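Leucine-rich repeat protein (PDB 4ECN) is of unknown function but, as an extracellular leucine-rich repeat protein, probably binds other proteins. Local coordinates at residues H357-V361 against H386-F391; L425-I430 against A523-G527; N432-T438 against A456-F460; D495-Y499 against F510-L514. One frame throughout, in Å; residues are numbered along the deposited sequence.

Overall arrangement
The four contacts lie in one region of the leucine-rich repeat solenoid, their centres about 13 to 19 Å apart. Strand 495-499, which supplies interaction 4, ties them together: Glu497 is hydrogen-bonded to His357 of interaction 1, Leu498 O to the Asn525 side chain of interaction 2, and Tyr499 O to the backbone N of Asn457 of interaction 3. Its sheet neighbours 452-456 and 519-521 lead into the loops of interactions 3 and 2. Along the chain, interaction 1 closes first; interaction 2 then spans a long loop within which interactions 3 and 4 are nested in turn. The long insertion between strands 351-353 and 452-456 is thereby fastened to the repeat sheet at several points.

Interaction 1 (H357-V361 against H386-F391); sequences HSETV and HYKKMF
The chain at His357 comes nearest to helix 386-391 at Tyr387, where the CA atoms of His357 and Tyr387 are 7.4 Å apart, a gap bridged by side chains. His357 does most of the bridging. Its CG sits between the backbone N and the carbonyl carbon (chi1 57°), which presents the imidazole to the helix. At the rim of that ring NE2 of His357 lies 3.0 Å from ND1 of His386, a hydrogen bond in which either nitrogen could be the donor; it is bent, at 147°, and the rings meet rim to rim without stacking. One face of the His357 imidazole receives the edge of the Tyr387 ring, with CD1 of Tyr387 3.9 Å from CG of His357 and the planes at 73°, a T-shaped pair. The other nitrogen, ND1, bonds Glu497 on strand 495-499. The helix belongs to a long insertion between strands 351-353 and 452-456 of the leucine-rich repeat sheet, and Tyr387 also meets the ring of Tyr554 while Phe391 touches Tyr499. Replacing His357 by an alanine is likely to leave His386 ND1 and Glu497 without this partner and to open a gap beside the Tyr387 edge. One turn on from His386, Met390, present as selenomethionine, bends at chi2 and chi3 and brings its CE to 3.8 Å from CG2 of Val361, the two side chains running past each other in opposite directions. CG of Met390 also lies 3.6 Å above the Phe391 ring plane, over its centre, while the rim of Phe391 turns toward the His357 carbonyl oxygen.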
loop_
_atom_site.group_PDB
_atom_site.type_symbol
_atom_site.label_atom_id
_atom_site.label_comp_id
_atom_site.label_asym_id
_atom_site.label_seq_id
_atom_site.Cartn_x
_atom_site.Cartn_y
_atom_site.Cartn_z
ATOM N N HIS A 357 2.956 -2.549 -0.468
ATOM C CA HIS A 357 2.251 -3.590 0.271
ATOM C C HIS A 357 0.842 -3.114 0.684
ATOM O O HIS A 357 -0.041 -3.937 0.915
ATOM C CB HIS A 357 3.067 -4.012 1.507
ATOM C CG HIS A 357 3.393 -2.890 2.426
ATOM N ND1 HIS A 357 4.524 -2.129 2.247
ATOM C CD2 HIS A 357 2.710 -2.420 3.494
ATOM C CE1 HIS A 357 4.492 -1.211 3.204
ATOM N NE2 HIS A 357 3.427 -1.362 3.988
ATOM N N SER A 358 0.640 -1.789 0.718
ATOM C CA SER A 358 -0.562 -1.059 1.133
ATOM C C SER A 358 -1.428 -0.580 -0.079
ATOM O O SER A 358 -2.514 -0.042 0.132
ATOM C CB SER A 358 -0.131 0.149 1.966
ATOM O OG SER A 358 -1.176 0.670 2.772
ATOM N N GLU A 359 -0.954 -0.785 -1.328
ATOM C CA GLU A 359 -1.591 -0.325 -2.566
ATOM C C GLU A 359 -3.109 -0.704 -2.627
ATOM O O GLU A 359 -3.949 0.174 -2.869
ATOM C CB GLU A 359 -0.838 -0.919 -3.767
ATOM C CG GLU A 359 -0.727 -0.055 -5.017
ATOM C CD GLU A 359 0.191 -0.647 -6.077
ATOM O OE1 GLU A 359 0.920 -1.616 -5.753
ATOM O OE2 GLU A 359 0.140 -0.187 -7.243
ATOM N N THR A 360 -3.467 -1.971 -2.357
ATOM C CA THR A 360 -4.878 -2.411 -2.425
ATOM C C THR A 360 -5.731 -1.879 -1.259
ATOM O O THR A 360 -6.970 -1.909 -1.321
ATOM C CB THR A 360 -4.954 -3.920 -2.440
ATOM O OG1 THR A 360 -4.249 -4.401 -1.294
ATOM C CG2 THR A 360 -4.371 -4.513 -3.717
ATOM N N VAL A 361 -5.079 -1.383 -0.214
ATOM C CA VAL A 361 -5.760 -0.850 0.949
ATOM C C VAL A 361 -5.894 0.666 0.819
ATOM O O VAL A 361 -6.997 1.161 0.950
ATOM C CB VAL A 361 -4.988 -1.262 2.229
ATOM C CG1 VAL A 361 -5.454 -0.498 3.467
ATOM C CG2 VAL A 361 -5.066 -2.764 2.451
ATOM N N HIS A 386 5.239 0.592 8.976
ATOM C CA HIS A 386 3.886 0.406 8.433
ATOM C C HIS A 386 3.591 -1.076 8.209
ATOM O O HIS A 386 2.559 -1.526 8.712
ATOM C CB HIS A 386 3.654 1.186 7.149
ATOM C CG HIS A 386 2.220 1.188 6.728
ATOM N ND1 HIS A 386 1.748 0.319 5.754
ATOM C CD2 HIS A 386 1.182 1.928 7.193
ATOM C CE1 HIS A 386 0.456 0.589 5.624
ATOM N NE2 HIS A 386 0.064 1.536 6.485
ATOM N N TYR A 387 4.519 -1.857 7.553
ATOM C CA TYR A 387 4.306 -3.299 7.335
ATOM C C TYR A 387 3.979 -3.999 8.666
ATOM O O TYR A 387 2.998 -4.746 8.748
ATOM C CB TYR A 387 5.508 -3.992 6.649
ATOM C CG TYR A 387 5.183 -5.393 6.145
ATOM C CD1 TYR A 387 4.611 -5.591 4.897
ATOM C CD2 TYR A 387 5.401 -6.514 6.944
ATOM C CE1 TYR A 387 4.281 -6.869 4.443
ATOM C CE2 TYR A 387 5.060 -7.802 6.506
ATOM C CZ TYR A 387 4.493 -7.973 5.256
ATOM O OH TYR A 387 4.164 -9.237 4.815
ATOM N N LYS A 388 4.765 -3.707 9.710
ATOM C CA LYS A 388 4.606 -4.300 11.034
ATOM C C LYS A 388 3.200 -4.034 11.587
ATOM O O LYS A 388 2.557 -4.971 12.043
ATOM C CB LYS A 388 5.681 -3.755 11.983
ATOM C CG LYS A 388 5.862 -4.591 13.233
ATOM C CD LYS A 388 7.087 -4.175 14.039
ATOM C CE LYS A 388 6.943 -2.923 14.886
ATOM N NZ LYS A 388 6.373 -3.205 16.228
ATOM N N LYS A 389 2.713 -2.777 11.508
ATOM C CA LYS A 389 1.413 -2.360 12.044
ATOM C C LYS A 389 0.265 -2.940 11.221
ATOM O O LYS A 389 -0.774 -3.322 11.788
ATOM C CB LYS A 389 1.288 -0.810 12.117
ATOM C CG LYS A 389 2.344 -0.159 13.039
ATOM C CD LYS A 389 2.155 1.363 13.256
ATOM C CE LYS A 389 3.451 2.163 13.412
ATOM N NZ LYS A 389 3.934 2.751 12.110
HETATM N N MSE A 390 0.453 -3.022 9.899
HETATM C CA MSE A 390 -0.566 -3.532 8.981
HETATM C C MSE A 390 -0.752 -5.026 9.069
HETATM O O MSE A 390 -1.874 -5.459 8.846
HETATM C CB MSE A 390 -0.222 -3.170 7.528
HETATM C CG MSE A 390 -1.218 -3.725 6.499
HETATM SE SE MSE A 390 -1.453 -2.574 4.993
HETATM C CE MSE A 390 -1.693 -3.803 3.738
ATOM N N PHE A 391 0.310 -5.821 9.344
ATOM C CA PHE A 391 0.134 -7.270 9.336
ATOM C C PHE A 391 0.639 -8.037 10.539
ATOM O O PHE A 391 0.368 -9.241 10.587
ATOM C CB PHE A 391 0.894 -7.873 8.142
ATOM C CG PHE A 391 0.545 -7.335 6.776
ATOM C CD1 PHE A 391 -0.614 -7.739 6.125
ATOM C CD2 PHE A 391 1.404 -6.467 6.113
ATOM C CE1 PHE A 391 -0.930 -7.240 4.866
ATOM C CE2 PHE A 391 1.097 -5.995 4.838
ATOM C CZ PHE A 391 -0.047 -6.409 4.214
#

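Interaction 2 (L425-I430 against A523-G527); sequences LKDTQI and ACNRG
Ile430 and Cys524 form the close-packed side of this contact, their CA atoms 6.4 Å apart and CG2 of Ile430 3.8 Å from CB of Cys524. Beside them CD2 of Leu425 lies 4.1 Å from SG of Cys524, so the thiol is met by an apolar methyl. Ile430 reaches further with its other branch: CG1 is anti to the carbonyl carbon (chi1 -59°), and CD1 comes to 3.4 Å from NH1 of Arg526, approaching the guanidinium obliquely. The loop 523-527 follows strand 519-521 of the leucine-rich repeat sheet. Its Asn525 turns away from this contact and bonds Leu498 O and Cys501 N, consistent with the asparagine ladder by which leucine-rich repeats link one coil to the next. The solvent side is looser and polar. Arg526, its chain extended from CG to NE, gives NH1 to OD1 of Asp427 at 3.1 Å, a nearly straight salt-bridge hydrogen bond of 162°. The oxygen lies close to the guanidinium plane, yet the donor stands above the carboxylate, the two planes being 74° apart. Only one carboxylate oxygen bonds the arginine here. Lys584 lies close to NH2 of Arg526, and the negative charge of Asp427 may partly offset that clustering of like charges.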
loop_
_atom_site.group_PDB
_atom_site.type_symbol
_atom_site.label_atom_id
_atom_site.label_comp_id
_atom_site.label_asym_id
_atom_site.label_seq_id
_atom_site.Cartn_x
_atom_site.Cartn_y
_atom_site.Cartn_z
ATOM N N LEU A 425 -4.369 -12.171 5.650
ATOM C CA LEU A 425 -3.863 -12.567 4.350
ATOM C C LEU A 425 -3.869 -14.088 4.191
ATOM O O LEU A 425 -3.120 -14.792 4.884
ATOM C CB LEU A 425 -2.437 -12.007 4.220
ATOM C CG LEU A 425 -1.905 -11.751 2.834
ATOM C CD1 LEU A 425 -2.761 -10.726 2.107
ATOM C CD2 LEU A 425 -0.486 -11.275 2.910
ATOM N N LYS A 426 -4.735 -14.592 3.279
ATOM C CA LYS A 426 -4.835 -16.028 2.962
ATOM C C LYS A 426 -3.871 -16.370 1.803
ATOM O O LYS A 426 -3.431 -15.465 1.081
ATOM C CB LYS A 426 -6.284 -16.428 2.627
ATOM N N ASP A 427 -3.544 -17.670 1.635
ATOM C CA ASP A 427 -2.631 -18.181 0.603
ATOM C C ASP A 427 -3.091 -17.829 -0.847
ATOM O O ASP A 427 -2.244 -17.730 -1.749
ATOM C CB ASP A 427 -2.482 -19.708 0.731
ATOM C CG ASP A 427 -1.725 -20.195 1.961
ATOM O OD1 ASP A 427 -1.069 -19.361 2.634
ATOM O OD2 ASP A 427 -1.737 -21.420 2.217
ATOM N N THR A 428 -4.416 -17.632 -1.056
ATOM C CA THR A 428 -5.011 -17.288 -2.356
ATOM C C THR A 428 -4.796 -15.798 -2.699
ATOM O O THR A 428 -4.624 -15.475 -3.876
ATOM C CB THR A 428 -6.510 -17.630 -2.387
ATOM O OG1 THR A 428 -7.132 -17.235 -1.161
ATOM C CG2 THR A 428 -6.761 -19.105 -2.652
ATOM N N GLN A 429 -4.796 -14.913 -1.680
ATOM C CA GLN A 429 -4.596 -13.460 -1.817
ATOM C C GLN A 429 -3.138 -13.130 -2.273
ATOM O O GLN A 429 -2.909 -12.076 -2.883
ATOM C CB GLN A 429 -4.911 -12.743 -0.475
ATOM C CG GLN A 429 -6.316 -13.022 0.108
ATOM C CD GLN A 429 -6.575 -12.482 1.511
ATOM O OE1 GLN A 429 -7.115 -13.189 2.381
ATOM N NE2 GLN A 429 -6.222 -11.218 1.765
ATOM N N ILE A 430 -2.167 -14.035 -1.959
ATOM C CA ILE A 430 -0.738 -13.896 -2.273
ATOM C C ILE A 430 -0.525 -14.269 -3.758
ATOM O O ILE A 430 -0.984 -15.307 -4.250
ATOM C CB ILE A 430 0.130 -14.732 -1.294
ATOM C CG1 ILE A 430 -0.129 -14.241 0.166
ATOM C CG2 ILE A 430 1.630 -14.665 -1.653
ATOM C CD1 ILE A 430 0.364 -15.089 1.290
ATOM N N ALA A 523 8.855 -9.894 1.518
ATOM C CA ALA A 523 7.723 -10.753 1.851
ATOM C C ALA A 523 6.852 -11.099 0.631
ATOM O O ALA A 523 6.714 -10.283 -0.283
ATOM C CB ALA A 523 6.863 -10.073 2.906
ATOM N N CYS A 524 6.246 -12.316 0.654
ATOM C CA CYS A 524 5.300 -12.906 -0.318
ATOM C C CYS A 524 5.984 -13.200 -1.666
ATOM O O CYS A 524 5.370 -13.075 -2.738
ATOM C CB CYS A 524 4.077 -12.013 -0.513
ATOM S SG CYS A 524 3.161 -11.663 1.008
ATOM N N ASN A 525 7.227 -13.654 -1.606
ATOM C CA ASN A 525 7.971 -14.013 -2.798
ATOM C C ASN A 525 8.101 -15.530 -2.812
ATOM O O ASN A 525 9.197 -16.106 -2.871
ATOM C CB ASN A 525 9.293 -13.274 -2.837
ATOM C CG ASN A 525 9.064 -11.815 -3.141
ATOM O OD1 ASN A 525 8.205 -11.458 -3.946
ATOM N ND2 ASN A 525 9.817 -10.931 -2.505
ATOM N N ARG A 526 6.929 -16.181 -2.797
ATOM C CA ARG A 526 6.799 -17.633 -2.782
ATOM C C ARG A 526 7.250 -18.248 -4.132
ATOM O O ARG A 526 7.184 -19.477 -4.306
ATOM C CB ARG A 526 5.365 -18.011 -2.420
ATOM C CG ARG A 526 5.203 -17.950 -0.924
ATOM C CD ARG A 526 3.790 -17.957 -0.437
ATOM N NE ARG A 526 3.783 -18.293 0.990
ATOM C CZ ARG A 526 2.685 -18.469 1.711
ATOM N NH1 ARG A 526 1.487 -18.309 1.160
ATOM N NH2 ARG A 526 2.775 -18.805 2.993
ATOM N N GLY A 527 7.785 -17.394 -5.018
ATOM C CA GLY A 527 8.388 -17.794 -6.282
ATOM C C GLY A 527 9.786 -18.333 -6.021
ATOM O O GLY A 527 10.294 -19.157 -6.784
#

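Interaction 3 (N432-T438 against A456-F460); sequences NLTNRIT and ANSPF
Asn435 carries most of the hydrogen bonding to segment 456-460. Its OD1 accepts from OG of Ser458 at 2.6 Å and from the backbone N of Ile437 at 3.2 Å, both in the carbonyl plane and on lone pairs; the second bond closes an Asx turn. With CG between its backbone N and carbonyl carbon (chi1 64°), the amide also points ND2 at the backbone O of Ala456, 3.1 Å away and nearly in the amide plane. A leucine in its place would probably leave Ser458 OG and Ala456 O without these mates and let the turn at Ile437 relax. Alongside, Thr434 N gives a backbone bond of 3.1 Å to Asn457 O, at 157°. The Thr434 hydroxyl has its stronger partner in Glu359, and Asn457 OD1 accepts from Asn500.

Apolar contacts border this polar group: CD1 of Leu433 meets CB of Pro459 at 4.0 Å, and CG2 of Thr438 lies 4.1 Å from CG of Pro459, both pairs meeting at a slant. Strand 436-440 pairs in parallel with strand 338-339, while segment 456-460 continues from strand 452-456, and just past its end Asn457 shares a backbone bond with Tyr499 of the adjoining strand 495-499.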
loop_
_atom_site.group_PDB
_atom_site.type_symbol
_atom_site.label_atom_id
_atom_site.label_comp_id
_atom_site.label_asym_id
_atom_site.label_seq_id
_atom_site.Cartn_x
_atom_site.Cartn_y
_atom_site.Cartn_z
ATOM N N ASN A 432 -1.455 -11.866 -6.008
ATOM C CA ASN A 432 -2.402 -10.995 -6.687
ATOM C C ASN A 432 -1.682 -9.715 -7.083
ATOM O O ASN A 432 -1.070 -9.049 -6.243
ATOM C CB ASN A 432 -3.643 -10.729 -5.840
ATOM C CG ASN A 432 -4.643 -11.876 -5.820
ATOM O OD1 ASN A 432 -4.365 -13.028 -6.218
ATOM N ND2 ASN A 432 -5.850 -11.576 -5.361
ATOM N N LEU A 433 -1.716 -9.410 -8.392
ATOM C CA LEU A 433 -1.003 -8.280 -8.986
ATOM C C LEU A 433 -1.810 -7.003 -8.937
ATOM O O LEU A 433 -3.028 -7.034 -9.124
ATOM C CB LEU A 433 -0.641 -8.597 -10.448
ATOM C CG LEU A 433 0.134 -9.889 -10.650
ATOM C CD1 LEU A 433 0.203 -10.252 -12.085
ATOM C CD2 LEU A 433 1.522 -9.801 -10.055
ATOM N N THR A 434 -1.109 -5.872 -8.710
ATOM C CA THR A 434 -1.673 -4.517 -8.697
ATOM C C THR A 434 -1.311 -3.791 -10.001
ATOM O O THR A 434 -1.804 -2.687 -10.268
ATOM C CB THR A 434 -1.190 -3.706 -7.476
ATOM O OG1 THR A 434 0.226 -3.508 -7.531
ATOM C CG2 THR A 434 -1.610 -4.302 -6.152
ATOM N N ASN A 435 -0.424 -4.408 -10.792
ATOM C CA ASN A 435 0.103 -3.854 -12.037
ATOM C C ASN A 435 0.676 -4.967 -12.934
ATOM O O ASN A 435 0.969 -6.057 -12.423
ATOM C CB ASN A 435 1.199 -2.830 -11.698
ATOM C CG ASN A 435 2.405 -3.439 -11.002
ATOM O OD1 ASN A 435 3.277 -4.081 -11.614
ATOM N ND2 ASN A 435 2.482 -3.244 -9.705
ATOM N N ARG A 436 0.905 -4.674 -14.235
ATOM C CA ARG A 436 1.539 -5.624 -15.162
ATOM C C ARG A 436 2.913 -5.041 -15.646
ATOM O O ARG A 436 3.211 -5.097 -16.838
ATOM C CB ARG A 436 0.624 -6.007 -16.371
ATOM C CG ARG A 436 -0.771 -6.621 -16.087
ATOM C CD ARG A 436 -0.703 -7.926 -15.304
ATOM N NE ARG A 436 -1.983 -8.644 -15.169
ATOM C CZ ARG A 436 -2.908 -8.433 -14.227
ATOM N NH1 ARG A 436 -2.770 -7.435 -13.354
ATOM N NH2 ARG A 436 -4.001 -9.182 -14.189
ATOM N N ILE A 437 3.741 -4.497 -14.703
ATOM C CA ILE A 437 5.088 -3.963 -14.982
ATOM C C ILE A 437 6.030 -5.160 -15.157
ATOM O O ILE A 437 6.329 -5.844 -14.182
ATOM C CB ILE A 437 5.592 -2.967 -13.890
ATOM C CG1 ILE A 437 4.649 -1.744 -13.740
ATOM C CG2 ILE A 437 7.032 -2.521 -14.183
ATOM C CD1 ILE A 437 4.981 -0.762 -12.592
ATOM N N THR A 438 6.475 -5.422 -16.393
ATOM C CA THR A 438 7.292 -6.601 -16.733
ATOM C C THR A 438 8.800 -6.303 -16.886
ATOM O O THR A 438 9.583 -7.243 -17.034
ATOM C CB THR A 438 6.783 -7.256 -18.039
ATOM O OG1 THR A 438 6.514 -6.266 -19.050
ATOM C CG2 THR A 438 5.541 -8.117 -17.806
ATOM N N ALA A 456 6.374 -3.597 -5.901
ATOM C CA ALA A 456 5.472 -4.570 -5.300
ATOM C C ALA A 456 4.373 -4.956 -6.258
ATOM O O ALA A 456 4.011 -4.175 -7.139
ATOM C CB ALA A 456 4.873 -4.035 -4.005
ATOM N N ASN A 457 3.871 -6.191 -6.086
ATOM C CA ASN A 457 2.757 -6.822 -6.795
ATOM C C ASN A 457 2.904 -6.706 -8.299
ATOM O O ASN A 457 1.940 -6.355 -8.992
ATOM C CB ASN A 457 1.456 -6.195 -6.353
ATOM C CG ASN A 457 1.392 -5.912 -4.883
ATOM O OD1 ASN A 457 1.368 -6.822 -4.054
ATOM N ND2 ASN A 457 1.389 -4.635 -4.540
ATOM N N SER A 458 4.134 -7.007 -8.791
ATOM C CA SER A 458 4.536 -6.974 -10.202
ATOM C C SER A 458 4.848 -8.380 -10.735
ATOM O O SER A 458 5.331 -9.246 -9.983
ATOM C CB SER A 458 5.753 -6.074 -10.392
ATOM O OG SER A 458 5.417 -4.700 -10.256
ATOM N N PRO A 459 4.620 -8.625 -12.049
ATOM C CA PRO A 459 4.884 -9.966 -12.588
ATOM C C PRO A 459 6.289 -10.143 -13.187
ATOM O O PRO A 459 6.503 -11.149 -13.846
ATOM C CB PRO A 459 3.833 -10.087 -13.686
ATOM C CG PRO A 459 3.690 -8.691 -14.217
ATOM C CD PRO A 459 4.013 -7.747 -13.077
ATOM N N PHE A 460 7.239 -9.211 -12.987
ATOM C CA PHE A 460 8.566 -9.358 -13.605
ATOM C C PHE A 460 9.383 -10.512 -13.000
ATOM O O PHE A 460 9.121 -10.957 -11.879
ATOM C CB PHE A 460 9.407 -8.059 -13.528
ATOM C CG PHE A 460 9.406 -7.278 -12.231
ATOM C CD1 PHE A 460 9.741 -7.893 -11.024
ATOM C CD2 PHE A 460 9.151 -5.908 -12.226
ATOM C CE1 PHE A 460 9.740 -7.170 -9.828
ATOM C CE2 PHE A 460 9.165 -5.184 -11.031
ATOM C CZ PHE A 460 9.467 -5.819 -9.840
#

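Interaction 4 (D495-Y499 against F510-L514); sequences DVELY and FLYDL
Val496 meets three side chains of segment 510-514 through its two methyls, although the backbones stay apart, the CA atoms of Val496 and Leu511 lying 8.4 Å from each other. The torsion of Val496 sets this division: CG1 is anti to the backbone N (chi1 -180°), facing Phe510 and Leu511, while CG2, anti to the carbonyl carbon, faces Leu514. CG1 of Val496 thus lies 3.8 Å from CD2 of Leu511. It also sits 4.0 Å from CZ of Phe510, at the ring's edge near its plane, so the aromatic group offers its rim to the valine. CG2 of Val496 meets CD1 of Leu514 tip to tip at 3.8 Å.

Phe510 has its CG between the backbone N and the carbonyl carbon (chi1 86°), which carries the ring in toward the strand, where CE2 of Phe510 is 4.1 Å from CD1 of Leu498. One face of that ring has CG of Leu511 above it, offset toward the rim. Leu511 is extended at its second torsion (chi2 170°), and its methyls part: CD2 takes the valine, and CD1 reaches tip to tip to CD1 of Leu498 at 4.1 Å. Leu498 therefore fits against both Phe510 and Leu511 with a single methyl. No polar atom joins the two segments; all five touching residues are buried. Glu497, between Val496 and Leu498, has its CB pointing away from segment 510-514. This is the core of a leucine-rich repeat coil: inward residues of a sheet strand pack against apolar residues of the same coil's return segment, here a short run of helical backbone angles at 510-512.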
loop_
_atom_site.group_PDB
_atom_site.type_symbol
_atom_site.label_atom_id
_atom_site.label_comp_id
_atom_site.label_asym_id
_atom_site.label_seq_id
_atom_site.Cartn_x
_atom_site.Cartn_y
_atom_site.Cartn_z
ATOM N N ASP A 495 16.324 2.352 1.842
ATOM C CA ASP A 495 15.107 1.545 1.898
ATOM C C ASP A 495 14.740 0.990 0.554
ATOM O O ASP A 495 14.687 1.740 -0.415
ATOM C CB ASP A 495 13.943 2.376 2.439
ATOM C CG ASP A 495 14.032 2.671 3.922
ATOM O OD1 ASP A 495 15.042 3.283 4.350
ATOM O OD2 ASP A 495 13.069 2.342 4.645
ATOM N N VAL A 496 14.483 -0.342 0.498
ATOM C CA VAL A 496 14.064 -1.091 -0.704
ATOM C C VAL A 496 12.955 -2.034 -0.322
ATOM O O VAL A 496 13.035 -2.668 0.732
ATOM C CB VAL A 496 15.205 -1.869 -1.419
ATOM C CG1 VAL A 496 14.686 -2.613 -2.648
ATOM C CG2 VAL A 496 16.362 -0.951 -1.802
ATOM N N GLU A 497 11.918 -2.119 -1.178
ATOM C CA GLU A 497 10.806 -3.049 -1.052
ATOM C C GLU A 497 10.622 -3.796 -2.364
ATOM O O GLU A 497 10.525 -3.186 -3.431
ATOM C CB GLU A 497 9.503 -2.354 -0.636
ATOM C CG GLU A 497 8.291 -3.281 -0.544
ATOM C CD GLU A 497 7.087 -2.690 0.167
ATOM O OE1 GLU A 497 7.178 -2.438 1.394
ATOM O OE2 GLU A 497 6.034 -2.527 -0.492
ATOM N N LEU A 498 10.606 -5.132 -2.255
ATOM C CA LEU A 498 10.352 -6.116 -3.294
ATOM C C LEU A 498 9.300 -7.062 -2.759
ATOM O O LEU A 498 9.582 -8.203 -2.440
ATOM C CB LEU A 498 11.647 -6.830 -3.699
ATOM C CG LEU A 498 12.428 -6.229 -4.844
ATOM C CD1 LEU A 498 13.777 -6.853 -4.926
ATOM C CD2 LEU A 498 11.720 -6.416 -6.161
ATOM N N TYR A 499 8.092 -6.546 -2.589
ATOM C CA TYR A 499 6.957 -7.235 -1.982
ATOM C C TYR A 499 6.102 -7.937 -3.016
ATOM O O TYR A 499 5.782 -7.365 -4.056
ATOM C CB TYR A 499 6.098 -6.205 -1.213
ATOM C CG TYR A 499 4.890 -6.790 -0.516
ATOM C CD1 TYR A 499 5.020 -7.477 0.684
ATOM C CD2 TYR A 499 3.612 -6.643 -1.048
ATOM C CE1 TYR A 499 3.920 -8.060 1.304
ATOM C CE2 TYR A 499 2.498 -7.186 -0.412
ATOM C CZ TYR A 499 2.655 -7.886 0.773
ATOM O OH TYR A 499 1.574 -8.456 1.415
ATOM N N PHE A 510 20.919 -6.406 -7.935
ATOM C CA PHE A 510 21.117 -5.001 -7.586
ATOM C C PHE A 510 21.181 -4.803 -6.043
ATOM O O PHE A 510 21.929 -3.929 -5.593
ATOM C CB PHE A 510 20.041 -4.113 -8.219
ATOM C CG PHE A 510 18.746 -3.952 -7.469
ATOM C CD1 PHE A 510 18.589 -2.941 -6.530
ATOM C CD2 PHE A 510 17.661 -4.767 -7.745
ATOM C CE1 PHE A 510 17.399 -2.803 -5.820
ATOM C CE2 PHE A 510 16.463 -4.617 -7.043
ATOM C CZ PHE A 510 16.340 -3.639 -6.087
ATOM N N LEU A 511 20.464 -5.641 -5.249
ATOM C CA LEU A 511 20.431 -5.550 -3.779
ATOM C C LEU A 511 21.797 -5.709 -3.129
ATOM O O LEU A 511 22.086 -5.045 -2.134
ATOM C CB LEU A 511 19.510 -6.625 -3.185
ATOM C CG LEU A 511 18.041 -6.479 -3.448
ATOM C CD1 LEU A 511 17.298 -7.732 -3.022
ATOM C CD2 LEU A 511 17.491 -5.218 -2.792
ATOM N N TYR A 512 22.614 -6.609 -3.675
ATOM C CA TYR A 512 23.916 -6.969 -3.132
ATOM C C TYR A 512 24.995 -5.934 -3.483
ATOM O O TYR A 512 26.072 -5.948 -2.877
ATOM C CB TYR A 512 24.313 -8.355 -3.660
ATOM C CG TYR A 512 23.267 -9.421 -3.376
ATOM C CD1 TYR A 512 23.172 -10.019 -2.121
ATOM C CD2 TYR A 512 22.392 -9.854 -4.373
ATOM C CE1 TYR A 512 22.218 -11.002 -1.856
ATOM C CE2 TYR A 512 21.438 -10.844 -4.120
ATOM C CZ TYR A 512 21.356 -11.416 -2.861
ATOM O OH TYR A 512 20.423 -12.392 -2.604
ATOM N N ASP A 513 24.687 -5.020 -4.419
ATOM C CA ASP A 513 25.620 -3.991 -4.877
ATOM C C ASP A 513 25.272 -2.613 -4.286
ATOM O O ASP A 513 25.946 -1.626 -4.595
ATOM C CB ASP A 513 25.630 -3.933 -6.414
ATOM C CG ASP A 513 26.004 -5.240 -7.106
ATOM O OD1 ASP A 513 26.600 -6.125 -6.439
ATOM O OD2 ASP A 513 25.713 -5.375 -8.316
ATOM N N LEU A 514 24.260 -2.559 -3.405
ATOM C CA LEU A 514 23.849 -1.316 -2.771
ATOM C C LEU A 514 24.782 -1.035 -1.616
ATOM O O LEU A 514 25.042 -1.927 -0.799
ATOM C CB LEU A 514 22.371 -1.346 -2.324
ATOM C CG LEU A 514 21.329 -1.270 -3.466
ATOM C CD1 LEU A 514 19.937 -1.521 -2.964
ATOM C CD2 LEU A 514 21.382 0.067 -4.218
#